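Local coordinates for protein acetyltransferase (PDB 7BYY) that acetylates aminoacyl-tRNAs as a GNAT-family toxin, probably with acetyl-CoA as the acetyl donor, at residues 85-90 against 169-174; 145-150 against 155-160; 39-44 against 65-70; 18-23 against 47-52. The protein carries 1 engineered substitution. One frame throughout, in Å; residues are numbered along the deposited sequence.

Contact 1: residues 85-90 against 169-174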
loop_
_atom_site.group_PDB
_atom_site.type_symbol
_atom_site.label_atom_id
_atom_site.label_comp_id
_atom_site.label_asym_id
_atom_site.label_seq_id
_atom_site.Cartn_x
_atom_site.Cartn_y
_atom_site.Cartn_z
ATOM N N GLY A 85 -6.790 -21.144 -3.128
ATOM C CA GLY A 85 -5.803 -22.146 -3.453
ATOM C C GLY A 85 -4.380 -21.739 -3.129
ATOM O O GLY A 85 -3.488 -22.595 -3.151
ATOM N N VAL A 86 -4.146 -20.457 -2.823
ATOM C CA VAL A 86 -2.832 -19.954 -2.441
ATOM C C VAL A 86 -2.857 -19.315 -1.056
ATOM O O VAL A 86 -1.996 -19.595 -0.215
ATOM C CB VAL A 86 -2.281 -18.959 -3.488
ATOM C CG1 VAL A 86 -0.880 -18.511 -3.100
ATOM C CG2 VAL A 86 -2.274 -19.591 -4.871
ATOM N N LEU A 87 -3.825 -18.437 -0.803
ATOM C CA LEU A 87 -3.971 -17.818 0.515
ATOM C C LEU A 87 -4.867 -18.718 1.352
ATOM O O LEU A 87 -6.082 -18.763 1.147
ATOM C CB LEU A 87 -4.544 -16.410 0.408
ATOM C CG LEU A 87 -3.513 -15.278 0.435
ATOM C CD1 LEU A 87 -4.200 -13.925 0.410
ATOM C CD2 LEU A 87 -2.591 -15.393 1.647
ATOM N N GLN A 88 -4.277 -19.439 2.299
ATOM C CA GLN A 88 -5.041 -20.412 3.059
ATOM C C GLN A 88 -5.667 -19.754 4.278
ATOM O O GLN A 88 -5.204 -18.719 4.775
ATOM C CB GLN A 88 -4.148 -21.563 3.504
ATOM C CG GLN A 88 -3.309 -22.236 2.403
ATOM C CD GLN A 88 -4.047 -22.563 1.104
ATOM O OE1 GLN A 88 -4.522 -21.686 0.372
ATOM N NE2 GLN A 88 -4.128 -23.850 0.810
ATOM N N GLY A 89 -6.723 -20.383 4.772
ATOM C CA GLY A 89 -7.425 -19.844 5.916
ATOM C C GLY A 89 -8.465 -18.833 5.502
ATOM O O GLY A 89 -8.652 -18.519 4.324
ATOM N N SER A 90 -9.163 -18.318 6.508
ATOM C CA SER A 90 -10.183 -17.308 6.274
ATOM C C SER A 90 -9.540 -16.013 5.798
ATOM O O SER A 90 -8.600 -15.506 6.419
ATOM C CB SER A 90 -10.993 -17.068 7.549
ATOM O OG SER A 90 -10.153 -16.757 8.648
ATOM N N PRO A 169 -1.006 -14.421 -14.357
ATOM C CA PRO A 169 -0.971 -13.957 -12.966
ATOM C C PRO A 169 -0.150 -14.887 -12.086
ATOM O O PRO A 169 -0.253 -16.113 -12.174
ATOM C CB PRO A 169 -2.448 -13.962 -12.556
ATOM C CG PRO A 169 -3.061 -15.014 -13.410
ATOM C CD PRO A 169 -2.325 -14.967 -14.726
ATOM N N MET A 170 0.682 -14.286 -11.240
ATOM C CA MET A 170 1.490 -15.022 -10.278
ATOM C C MET A 170 1.427 -14.310 -8.933
ATOM O O MET A 170 1.251 -13.089 -8.868
ATOM C CB MET A 170 2.950 -15.164 -10.745
ATOM C CG MET A 170 3.107 -15.739 -12.150
ATOM S SD MET A 170 4.791 -16.279 -12.516
ATOM C CE MET A 170 4.906 -17.758 -11.511
ATOM N N PHE A 171 1.571 -15.082 -7.857
ATOM C CA PHE A 171 1.386 -14.565 -6.510
ATOM C C PHE A 171 2.430 -15.158 -5.575
ATOM O O PHE A 171 2.836 -16.313 -5.723
ATOM C CB PHE A 171 -0.025 -14.873 -5.984
ATOM C CG PHE A 171 -0.312 -14.289 -4.626
ATOM C CD1 PHE A 171 -0.676 -12.958 -4.492
ATOM C CD2 PHE A 171 -0.226 -15.074 -3.486
ATOM C CE1 PHE A 171 -0.945 -12.420 -3.247
ATOM C CE2 PHE A 171 -0.494 -14.541 -2.237
ATOM C CZ PHE A 171 -0.854 -13.213 -2.117
ATOM N N LEU A 172 2.856 -14.349 -4.606
ATOM C CA LEU A 172 3.793 -14.782 -3.571
ATOM C C LEU A 172 3.346 -14.170 -2.250
ATOM O O LEU A 172 3.382 -12.947 -2.091
ATOM C CB LEU A 172 5.225 -14.370 -3.908
ATOM C CG LEU A 172 6.305 -14.784 -2.909
ATOM C CD1 LEU A 172 6.327 -16.297 -2.736
ATOM C CD2 LEU A 172 7.663 -14.271 -3.356
ATOM N N ALA A 173 2.934 -15.015 -1.307
ATOM C CA ALA A 173 2.409 -14.533 -0.039
ATOM C C ALA A 173 3.494 -13.814 0.761
ATOM O O ALA A 173 4.694 -14.041 0.583
ATOM C CB ALA A 173 1.831 -15.691 0.774
ATOM N N ILE A 174 3.049 -12.934 1.663
ATOM C CA ILE A 174 3.988 -12.117 2.427
ATOM C C ILE A 174 4.777 -12.967 3.416
ATOM O O ILE A 174 5.927 -12.645 3.740
ATOM C CB ILE A 174 3.243 -10.967 3.134
ATOM C CG1 ILE A 174 4.228 -10.058 3.873
ATOM C CG2 ILE A 174 2.185 -11.508 4.091
ATOM C CD1 ILE A 174 5.339 -9.521 2.997
#
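F171, on the strand 168-173, turns its ring into the loop 85-90 and meets V86 and L87, the two loop residues that share most of the interface with it. V86 makes the nearer approach: its CG1 methyl lies 3.5 Å from F171 CD2 and 4.1 Å from F171 CE2, so the methyl sits nearer CD2 than CE2, arriving obliquely. That branch stands anti to the backbone N of V86 (chi1 -177°), and the CB of the valine points at the strand. L87 comes from a different direction. Its side chain runs at about a right angle to that of F171, and the branching carbon CG is what touches, 4.1 Å from F171 CE2. Thus CE2 has both loop residues as neighbours, while CD2 belongs to V86. F171 has CG anti to its backbone N (chi1 -176°), which carries the CD2-CE2 side of the ring to V86 and L87. Past F171, A173, the N-cap of helix 174-187, is the strand residue whose backbone lies nearest L87, at 7.2 Å between their CA atoms. The loop follows strand 67-79 and precedes strand 94-105 of the GNAT sheet, and here it folds against the far part of that sheet; V86 also rests on L158, and L87 on K136. F171 is meanwhile fixed through its backbone to V156. With no hydrogen bond between the two segments, loop and strand are joined by aliphatic-aromatic dispersion and the burial of apolar surface, an attraction that sets no strict angle between them.

Contact 2: residues 145-150 against 155-160; sequences AAINFY and FVQLSA
Y150 and F155 form the tight end of this contact, joined through both backbone and rings. F155 N donates to Y150 O over 3.0 Å, with an N-H...O angle of 143° and the donor tilted from the carbonyl plane. The same oxygen also lies in the plane of the F155 ring, at its edge, 3.3 Å from F155 CD1. The two side chains run side by side in the same direction. Y150 CB is 3.7 Å from F155 CD1, and farther out the edge of Y150 is presented to the face of F155 in a T-shaped stack, centroids 5.7 Å apart and planes at 79°. F149 CD2 sits over the centre of one face of Y150, 3.7 Å above its plane. Around this pair close L100, L103 and L140 against Y150, and V138, L172 and F123 against F155. Helix 147-151, the helix after the fifth strand of the GNAT fold, leads here through a short loop into strand 156-157, outermost in the sheet of this chain. Toward I147 and Q157 the packing thins, and both residues are partly exposed. Here one touch remains, the CG2 methyl of I147 3.5 Å from Q157 OE1. Q157 is extended, CG anti to its backbone N, and its amide is held within its own segment: NE2 donates to S159 O at 2.7 Å and 171°, the acceptor in the amide plane. The helix is therefore tied to the edge strand by one backbone bond and a buried aromatic pair, whereas the amide end adds little more than van der Waals contact.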
loop_
_atom_site.group_PDB
_atom_site.type_symbol
_atom_site.label_atom_id
_atom_site.label_comp_id
_atom_site.label_asym_id
_atom_site.label_seq_id
_atom_site.Cartn_x
_atom_site.Cartn_y
_atom_site.Cartn_z
ATOM N N ALA A 145 8.630 -15.191 -21.128
ATOM C CA ALA A 145 10.080 -15.258 -21.000
ATOM C C ALA A 145 10.560 -15.060 -19.567
ATOM O O ALA A 145 11.776 -15.041 -19.341
ATOM C CB ALA A 145 10.735 -14.220 -21.912
ATOM N N ALA A 146 9.650 -14.913 -18.600
ATOM C CA ALA A 146 10.056 -14.682 -17.220
ATOM C C ALA A 146 9.239 -15.483 -16.212
ATOM O O ALA A 146 9.407 -15.273 -15.004
ATOM C CB ALA A 146 9.972 -13.191 -16.879
ATOM N N ILE A 147 8.367 -16.392 -16.660
ATOM C CA ILE A 147 7.573 -17.187 -15.724
ATOM C C ILE A 147 8.475 -18.065 -14.870
ATOM O O ILE A 147 8.280 -18.185 -13.654
ATOM C CB ILE A 147 6.531 -18.029 -16.482
ATOM C CG1 ILE A 147 5.671 -17.143 -17.381
ATOM C CG2 ILE A 147 5.656 -18.796 -15.508
ATOM C CD1 ILE A 147 4.678 -17.923 -18.215
ATOM N N ASN A 148 9.476 -18.694 -15.488
ATOM C CA ASN A 148 10.359 -19.581 -14.739
ATOM C C ASN A 148 11.176 -18.818 -13.706
ATOM O O ASN A 148 11.513 -19.372 -12.654
ATOM C CB ASN A 148 11.276 -20.341 -15.696
ATOM C CG ASN A 148 10.731 -21.707 -16.056
ATOM O OD1 ASN A 148 10.315 -21.944 -17.191
ATOM N ND2 ASN A 148 10.723 -22.616 -15.084
ATOM N N PHE A 149 11.497 -17.553 -13.979
ATOM C CA PHE A 149 12.269 -16.760 -13.028
ATOM C C PHE A 149 11.491 -16.542 -11.735
ATOM O O PHE A 149 11.956 -16.903 -10.646
ATOM C CB PHE A 149 12.664 -15.423 -13.660
ATOM C CG PHE A 149 13.271 -14.451 -12.692
ATOM C CD1 PHE A 149 14.554 -14.647 -12.207
ATOM C CD2 PHE A 149 12.560 -13.341 -12.266
ATOM C CE1 PHE A 149 15.116 -13.752 -11.314
ATOM C CE2 PHE A 149 13.117 -12.443 -11.371
ATOM C CZ PHE A 149 14.397 -12.650 -10.896
ATOM N N TYR A 150 10.297 -15.948 -11.834
ATOM C CA TYR A 150 9.506 -15.687 -10.635
ATOM C C TYR A 150 9.076 -16.988 -9.964
ATOM O O TYR A 150 9.012 -17.066 -8.732
ATOM C CB TYR A 150 8.289 -14.825 -10.979
ATOM C CG TYR A 150 8.630 -13.462 -11.553
ATOM C CD1 TYR A 150 9.197 -12.467 -10.759
ATOM C CD2 TYR A 150 8.384 -13.170 -12.889
ATOM C CE1 TYR A 150 9.509 -11.220 -11.286
ATOM C CE2 TYR A 150 8.691 -11.931 -13.424
ATOM C CZ TYR A 150 9.253 -10.959 -12.622
ATOM O OH TYR A 150 9.555 -9.726 -13.165
ATOM N N PHE A 155 7.114 -17.579 -6.468
ATOM C CA PHE A 155 5.822 -17.224 -7.045
ATOM C C PHE A 155 5.120 -18.453 -7.608
ATOM O O PHE A 155 5.731 -19.278 -8.293
ATOM C CB PHE A 155 6.003 -16.169 -8.135
ATOM C CG PHE A 155 6.282 -14.791 -7.606
ATOM C CD1 PHE A 155 7.579 -14.389 -7.334
ATOM C CD2 PHE A 155 5.249 -13.894 -7.387
ATOM C CE1 PHE A 155 7.841 -13.119 -6.854
ATOM C CE2 PHE A 155 5.503 -12.622 -6.904
ATOM C CZ PHE A 155 6.801 -12.233 -6.639
ATOM N N VAL A 156 3.830 -18.576 -7.307
ATOM C CA VAL A 156 2.989 -19.659 -7.806
ATOM C C VAL A 156 2.053 -19.087 -8.863
ATOM O O VAL A 156 1.424 -18.042 -8.648
ATOM C CB VAL A 156 2.203 -20.337 -6.668
ATOM C CG1 VAL A 156 1.549 -19.299 -5.770
ATOM C CG2 VAL A 156 1.156 -21.281 -7.233
ATOM N N GLN A 157 1.973 -19.761 -10.008
ATOM C CA GLN A 157 1.114 -19.290 -11.084
ATOM C C GLN A 157 -0.348 -19.572 -10.757
ATOM O O GLN A 157 -0.699 -20.655 -10.282
ATOM C CB GLN A 157 1.501 -19.954 -12.403
ATOM C CG GLN A 157 0.756 -19.409 -13.607
ATOM C CD GLN A 157 1.350 -19.871 -14.920
ATOM O OE1 GLN A 157 2.498 -20.316 -14.974
ATOM N NE2 GLN A 157 0.565 -19.779 -15.990
ATOM N N LEU A 158 -1.204 -18.586 -11.015
ATOM C CA LEU A 158 -2.620 -18.690 -10.692
ATOM C C LEU A 158 -3.473 -19.175 -11.855
ATOM O O LEU A 158 -4.538 -19.757 -11.625
ATOM C CB LEU A 158 -3.152 -17.336 -10.209
ATOM C CG LEU A 158 -2.433 -16.750 -8.990
ATOM C CD1 LEU A 158 -2.548 -15.230 -8.965
ATOM C CD2 LEU A 158 -2.977 -17.356 -7.703
ATOM N N SER A 159 -3.032 -18.959 -13.093
ATOM C CA SER A 159 -3.813 -19.346 -14.258
ATOM C C SER A 159 -2.890 -19.429 -15.464
ATOM O O SER A 159 -1.843 -18.779 -15.506
ATOM C CB SER A 159 -4.952 -18.351 -14.518
ATOM O OG SER A 159 -5.773 -18.771 -15.594
ATOM N N ALA A 160 -3.287 -20.242 -16.440
ATOM C CA ALA A 160 -2.550 -20.373 -17.687
ATOM C C ALA A 160 -3.068 -19.449 -18.782
ATOM O O ALA A 160 -2.571 -19.511 -19.911
ATOM C CB ALA A 160 -2.592 -21.824 -18.175
#

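Contact 3: residues 39-44 against 65-70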
loop_
_atom_site.group_PDB
_atom_site.type_symbol
_atom_site.label_atom_id
_atom_site.label_comp_id
_atom_site.label_asym_id
_atom_site.label_seq_id
_atom_site.Cartn_x
_atom_site.Cartn_y
_atom_site.Cartn_z
ATOM N N LYS A 39 10.572 0.813 -23.825
ATOM C CA LYS A 39 9.971 2.106 -24.122
ATOM C C LYS A 39 9.461 2.813 -22.871
ATOM O O LYS A 39 9.372 4.046 -22.867
ATOM C CB LYS A 39 8.837 1.936 -25.133
ATOM C CG LYS A 39 8.545 3.190 -25.948
ATOM C CD LYS A 39 9.816 3.745 -26.586
ATOM C CE LYS A 39 9.540 5.029 -27.358
ATOM N NZ LYS A 39 8.902 4.772 -28.682
ATOM N N PHE A 40 9.133 2.068 -21.812
ATOM C CA PHE A 40 8.663 2.703 -20.586
ATOM C C PHE A 40 9.784 3.473 -19.903
ATOM O O PHE A 40 9.614 4.637 -19.524
ATOM C CB PHE A 40 8.084 1.661 -19.632
ATOM C CG PHE A 40 7.721 2.217 -18.284
ATOM C CD1 PHE A 40 8.608 2.142 -17.224
ATOM C CD2 PHE A 40 6.494 2.826 -18.082
ATOM C CE1 PHE A 40 8.277 2.660 -15.983
ATOM C CE2 PHE A 40 6.156 3.345 -16.843
ATOM C CZ PHE A 40 7.048 3.260 -15.793
ATOM N N VAL A 41 10.938 2.827 -19.726
ATOM C CA VAL A 41 12.052 3.467 -19.034
ATOM C C VAL A 41 12.582 4.642 -19.844
ATOM O O VAL A 41 12.909 5.699 -19.287
ATOM C CB VAL A 41 13.157 2.433 -18.743
ATOM C CG1 VAL A 41 14.293 3.068 -17.955
ATOM C CG2 VAL A 41 12.584 1.234 -18.003
ATOM N N ARG A 42 12.666 4.488 -21.168
ATOM C CA ARG A 42 13.239 5.549 -21.990
ATOM C C ARG A 42 12.390 6.812 -21.943
ATOM O O ARG A 42 12.919 7.913 -21.757
ATOM C CB ARG A 42 13.393 5.078 -23.434
ATOM C CG ARG A 42 14.375 3.949 -23.625
ATOM C CD ARG A 42 14.500 3.615 -25.102
ATOM N NE ARG A 42 14.599 2.180 -25.340
ATOM C CZ ARG A 42 15.387 1.632 -26.259
ATOM N NH1 ARG A 42 16.146 2.407 -27.021
ATOM N NH2 ARG A 42 15.425 0.314 -26.406
ATOM N N ALA A 43 11.073 6.673 -22.087
ATOM C CA ALA A 43 10.196 7.811 -22.322
ATOM C C ALA A 43 9.243 8.132 -21.177
ATOM O O ALA A 43 8.885 9.299 -21.009
ATOM C CB ALA A 43 9.368 7.585 -23.594
ATOM N N SER A 44 8.813 7.143 -20.393
ATOM C CA SER A 44 7.719 7.342 -19.451
ATOM C C SER A 44 8.096 7.156 -17.989
ATOM O O SER A 44 7.234 7.346 -17.122
ATOM C CB SER A 44 6.561 6.393 -19.788
ATOM O OG SER A 44 5.615 6.351 -18.732
ATOM N N GLY A 65 27.949 4.394 -13.081
ATOM C CA GLY A 65 26.649 5.021 -12.959
ATOM C C GLY A 65 25.572 4.447 -13.850
ATOM O O GLY A 65 24.435 4.935 -13.809
ATOM N N GLU A 66 25.883 3.417 -14.636
ATOM C CA GLU A 66 24.950 2.894 -15.626
ATOM C C GLU A 66 23.745 2.228 -14.968
ATOM O O GLU A 66 23.835 1.649 -13.880
ATOM C CB GLU A 66 25.653 1.892 -16.544
ATOM C CG GLU A 66 26.495 2.521 -17.643
ATOM C CD GLU A 66 26.548 1.662 -18.896
ATOM O OE1 GLU A 66 25.829 0.641 -18.944
ATOM O OE2 GLU A 66 27.301 2.010 -19.835
ATOM N N LEU A 67 22.607 2.312 -15.652
ATOM C CA LEU A 67 21.361 1.723 -15.169
ATOM C C LEU A 67 21.379 0.237 -15.499
ATOM O O LEU A 67 21.190 -0.160 -16.651
ATOM C CB LEU A 67 20.160 2.424 -15.796
ATOM C CG LEU A 67 18.779 1.932 -15.353
ATOM C CD1 LEU A 67 18.644 1.993 -13.839
ATOM C CD2 LEU A 67 17.679 2.736 -16.028
ATOM N N ILE A 68 21.611 -0.591 -14.481
ATOM C CA ILE A 68 21.685 -2.032 -14.695
ATOM C C ILE A 68 20.290 -2.636 -14.759
ATOM O O ILE A 68 19.970 -3.408 -15.670
ATOM C CB ILE A 68 22.539 -2.687 -13.594
ATOM C CG1 ILE A 68 24.002 -2.266 -13.746
ATOM C CG2 ILE A 68 22.401 -4.203 -13.639
ATOM C CD1 ILE A 68 24.765 -2.213 -12.438
ATOM N N GLY A 69 19.438 -2.293 -13.798
ATOM C CA GLY A 69 18.084 -2.811 -13.781
ATOM C C GLY A 69 17.113 -1.798 -13.217
ATOM O O GLY A 69 17.497 -0.832 -12.549
ATOM N N ILE A 70 15.833 -2.034 -13.501
ATOM C CA ILE A 70 14.750 -1.199 -13.005
ATOM C C ILE A 70 13.656 -2.106 -12.459
ATOM O O ILE A 70 13.569 -3.290 -12.794
ATOM C CB ILE A 70 14.183 -0.260 -14.094
ATOM C CG1 ILE A 70 13.588 0.999 -13.462
ATOM C CG2 ILE A 70 13.141 -0.982 -14.938
ATOM C CD1 ILE A 70 14.610 1.889 -12.806
#
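V41, on helix 35-50, packs its two methyls onto L67 and I70 of strand 67-79, an apolar helix-on-sheet contact of the N-terminal half of the GNAT fold. The valine divides its branches between the two partners. CG1, anti to the backbone N (chi1 -177°), meets L67 CD2 at 3.9 Å, the two side chains reaching toward each other tip to tip. CG2, anti to the carbonyl carbon, goes instead to I70. L67 has CG anti to its own backbone N and chi2 near 55°, which sends CD2 toward the helix; its side chain also rests on A58, I60 and F30. Residues three apart on a regular strand would point to different faces, yet L67 and I70 both turn to the helix. The classic beta bulge accounts for this: I68 and G69 both face L59 of strand 55-61, adding one residue to the spacing. All three touching side chains are buried, and no hydrogen bond links the segments. V41 and I70 slide past one another in opposite directions, and I70 uses its short branch, which stands between the backbone N and the carbonyl carbon: I70 CG2 is 3.8 Å from V41 CG2.

Contact 4: residues 18-23 against 47-52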
loop_
_atom_site.group_PDB
_atom_site.type_symbol
_atom_site.label_atom_id
_atom_site.label_comp_id
_atom_site.label_asym_id
_atom_site.label_seq_id
_atom_site.Cartn_x
_atom_site.Cartn_y
_atom_site.Cartn_z
ATOM N N TYR A 18 14.542 5.242 -7.291
ATOM C CA TYR A 18 14.784 6.098 -8.444
ATOM C C TYR A 18 14.179 7.479 -8.230
ATOM O O TYR A 18 13.009 7.610 -7.858
ATOM C CB TYR A 18 14.211 5.469 -9.714
ATOM C CG TYR A 18 14.231 6.426 -10.879
ATOM C CD1 TYR A 18 13.065 7.041 -11.316
ATOM C CD2 TYR A 18 15.421 6.741 -11.523
ATOM C CE1 TYR A 18 13.081 7.932 -12.371
ATOM C CE2 TYR A 18 15.447 7.630 -12.577
ATOM C CZ TYR A 18 14.273 8.222 -12.997
ATOM O OH TYR A 18 14.286 9.108 -14.046
ATOM N N GLN A 19 14.984 8.510 -8.467
ATOM C CA GLN A 19 14.545 9.896 -8.379
ATOM C C GLN A 19 14.181 10.391 -9.773
ATOM O O GLN A 19 14.949 10.205 -10.722
ATOM C CB GLN A 19 15.633 10.779 -7.767
ATOM C CG GLN A 19 16.350 10.152 -6.581
ATOM C CD GLN A 19 15.957 10.784 -5.259
ATOM O OE1 GLN A 19 15.780 12.001 -5.164
ATOM N NE2 GLN A 19 15.815 9.957 -4.228
ATOM N N SER A 20 13.009 11.024 -9.889
ATOM C CA SER A 20 12.511 11.451 -11.192
ATOM C C SER A 20 13.381 12.522 -11.838
ATOM O O SER A 20 13.336 12.676 -13.064
ATOM C CB SER A 20 11.074 11.958 -11.063
ATOM O OG SER A 20 10.900 12.725 -9.884
ATOM N N ASP A 21 14.168 13.260 -11.057
ATOM C CA ASP A 21 15.019 14.316 -11.589
ATOM C C ASP A 21 16.425 13.832 -11.923
ATOM O O ASP A 21 17.309 14.659 -12.174
ATOM C CB ASP A 21 15.092 15.488 -10.606
ATOM C CG ASP A 21 15.290 15.037 -9.168
ATOM O OD1 ASP A 21 14.707 13.999 -8.784
ATOM O OD2 ASP A 21 16.025 15.722 -8.423
ATOM N N ILE A 22 16.648 12.521 -11.948
ATOM C CA ILE A 22 17.954 11.939 -12.227
ATOM C C ILE A 22 17.850 11.098 -13.492
ATOM O O ILE A 22 16.848 10.408 -13.708
ATOM C CB ILE A 22 18.454 11.097 -11.033
ATOM C CG1 ILE A 22 18.772 12.005 -9.842
ATOM C CG2 ILE A 22 19.668 10.251 -11.415
ATOM C CD1 ILE A 22 20.095 12.731 -9.962
ATOM N N THR A 23 18.876 11.176 -14.338
ATOM C CA THR A 23 18.975 10.363 -15.548
ATOM C C THR A 23 20.322 9.657 -15.538
ATOM O O THR A 23 21.364 10.300 -15.700
ATOM C CB THR A 23 18.822 11.212 -16.809
ATOM O OG1 THR A 23 17.697 12.087 -16.668
ATOM C CG2 THR A 23 18.617 10.322 -18.024
ATOM N N LYS A 47 7.884 10.573 -15.662
ATOM C CA LYS A 47 6.575 11.155 -15.398
ATOM C C LYS A 47 5.677 10.231 -14.595
ATOM O O LYS A 47 4.759 10.706 -13.917
ATOM C CB LYS A 47 5.901 11.520 -16.712
ATOM C CG LYS A 47 6.888 11.981 -17.754
ATOM C CD LYS A 47 6.295 11.852 -19.142
ATOM C CE LYS A 47 6.142 13.236 -19.762
ATOM N NZ LYS A 47 5.847 13.227 -21.207
ATOM N N SER A 48 5.911 8.921 -14.658
ATOM C CA SER A 48 5.089 8.000 -13.883
ATOM C C SER A 48 5.289 8.214 -12.388
ATOM O O SER A 48 4.318 8.361 -11.637
ATOM C CB SER A 48 5.399 6.557 -14.279
ATOM O OG SER A 48 4.865 6.265 -15.556
ATOM N N VAL A 49 6.544 8.242 -11.934
ATOM C CA VAL A 49 6.789 8.427 -10.507
ATOM C C VAL A 49 6.585 9.874 -10.078
ATOM O O VAL A 49 6.347 10.129 -8.891
ATOM C CB VAL A 49 8.194 7.937 -10.109
ATOM C CG1 VAL A 49 8.481 6.579 -10.737
ATOM C CG2 VAL A 49 9.254 8.944 -10.499
ATOM N N ARG A 50 6.662 10.829 -11.007
ATOM C CA ARG A 50 6.316 12.208 -10.678
ATOM C C ARG A 50 4.836 12.320 -10.344
ATOM O O ARG A 50 4.457 12.930 -9.337
ATOM C CB ARG A 50 6.683 13.134 -11.836
ATOM C CG ARG A 50 7.968 13.915 -11.619
ATOM C CD ARG A 50 8.024 15.154 -12.498
ATOM N NE ARG A 50 8.678 14.891 -13.778
ATOM C CZ ARG A 50 9.960 15.142 -14.029
ATOM N NH1 ARG A 50 10.732 15.659 -13.081
ATOM N NH2 ARG A 50 10.469 14.874 -15.225
ATOM N N ASN A 51 3.983 11.726 -11.180
ATOM C CA ASN A 51 2.572 11.583 -10.846
ATOM C C ASN A 51 2.369 10.701 -9.623
ATOM O O ASN A 51 1.283 10.717 -9.034
ATOM C CB ASN A 51 1.816 11.005 -12.045
ATOM C CG ASN A 51 0.312 11.181 -11.938
ATOM O OD1 ASN A 51 -0.332 10.638 -11.037
ATOM N ND2 ASN A 51 -0.258 11.942 -12.865
ATOM N N SER A 52 3.399 9.957 -9.216
ATOM C CA SER A 52 3.276 8.894 -8.219
ATOM C C SER A 52 2.306 7.822 -8.708
ATOM O O SER A 52 1.464 7.323 -7.959
ATOM C CB SER A 52 2.865 9.434 -6.843
ATOM O OG SER A 52 1.480 9.717 -6.788
#
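The type I turn from Q19 to I22 lies against the last turn of helix 35-50, with S20 and R50 nearest at 6.3 Å between their CA atoms. S20 points into the helix and carries the contact. Its CB touches V49 CG2 at 3.6 Å, and its OG, 3.6 Å from R50 CG, lies against the aliphatic part of the arginine without a hydrogen bond to it. R50 is bent at chi3 (-92°), which folds the chain back so that S20 CB comes over one face of the guanidinium. D21 OD1 stays 6.1 Å from R50 NH1, opposite charges too far apart to pair. V49 CG2 serves a second neighbour: it sits near the plane of the Y18 ring, at its edge, 4.3 Å from Y18 CD1. In the GNAT fold this is the connection from the first strand, 13-17, to the first helix, whose C-terminal end is a Schellman motif with S52, at positive phi, in the C-prime position. Just beyond, the second subunit comes close, S90 of that chain packing on N51. The turn closes through I22 N to Q19 O at 3.1 Å, and Y18 OH adds a bond to I22 O at 2.9 Å, almost in line with the carbonyl bond. The same hydroxyl is also bonded to Q27, while the backbone of Y18 pairs with A56.

How the contacts relate
Contacts 1 and 2 meet at the far end of the sheet, centres 14 Å apart: P169 O lies 2.9 Å from L158 N and F171 O 2.9 Å from V156 N, both probable hydrogen bonds, so the strand carrying F171 also holds the edge strand of contact 2. Contacts 3 and 4 share helix 35-50 at the other end, centres 11 Å apart, and touch where F40 CE2 is 3.4 Å from S48 OG. Between contacts 1 and 3 the centres are 31 Å apart, on opposite sides of the chain's centre, although both reach the same sheet. In the dimer, the 85-90 loop of the second subunit, part of its own contact 1, reaches contact 4 of this chain.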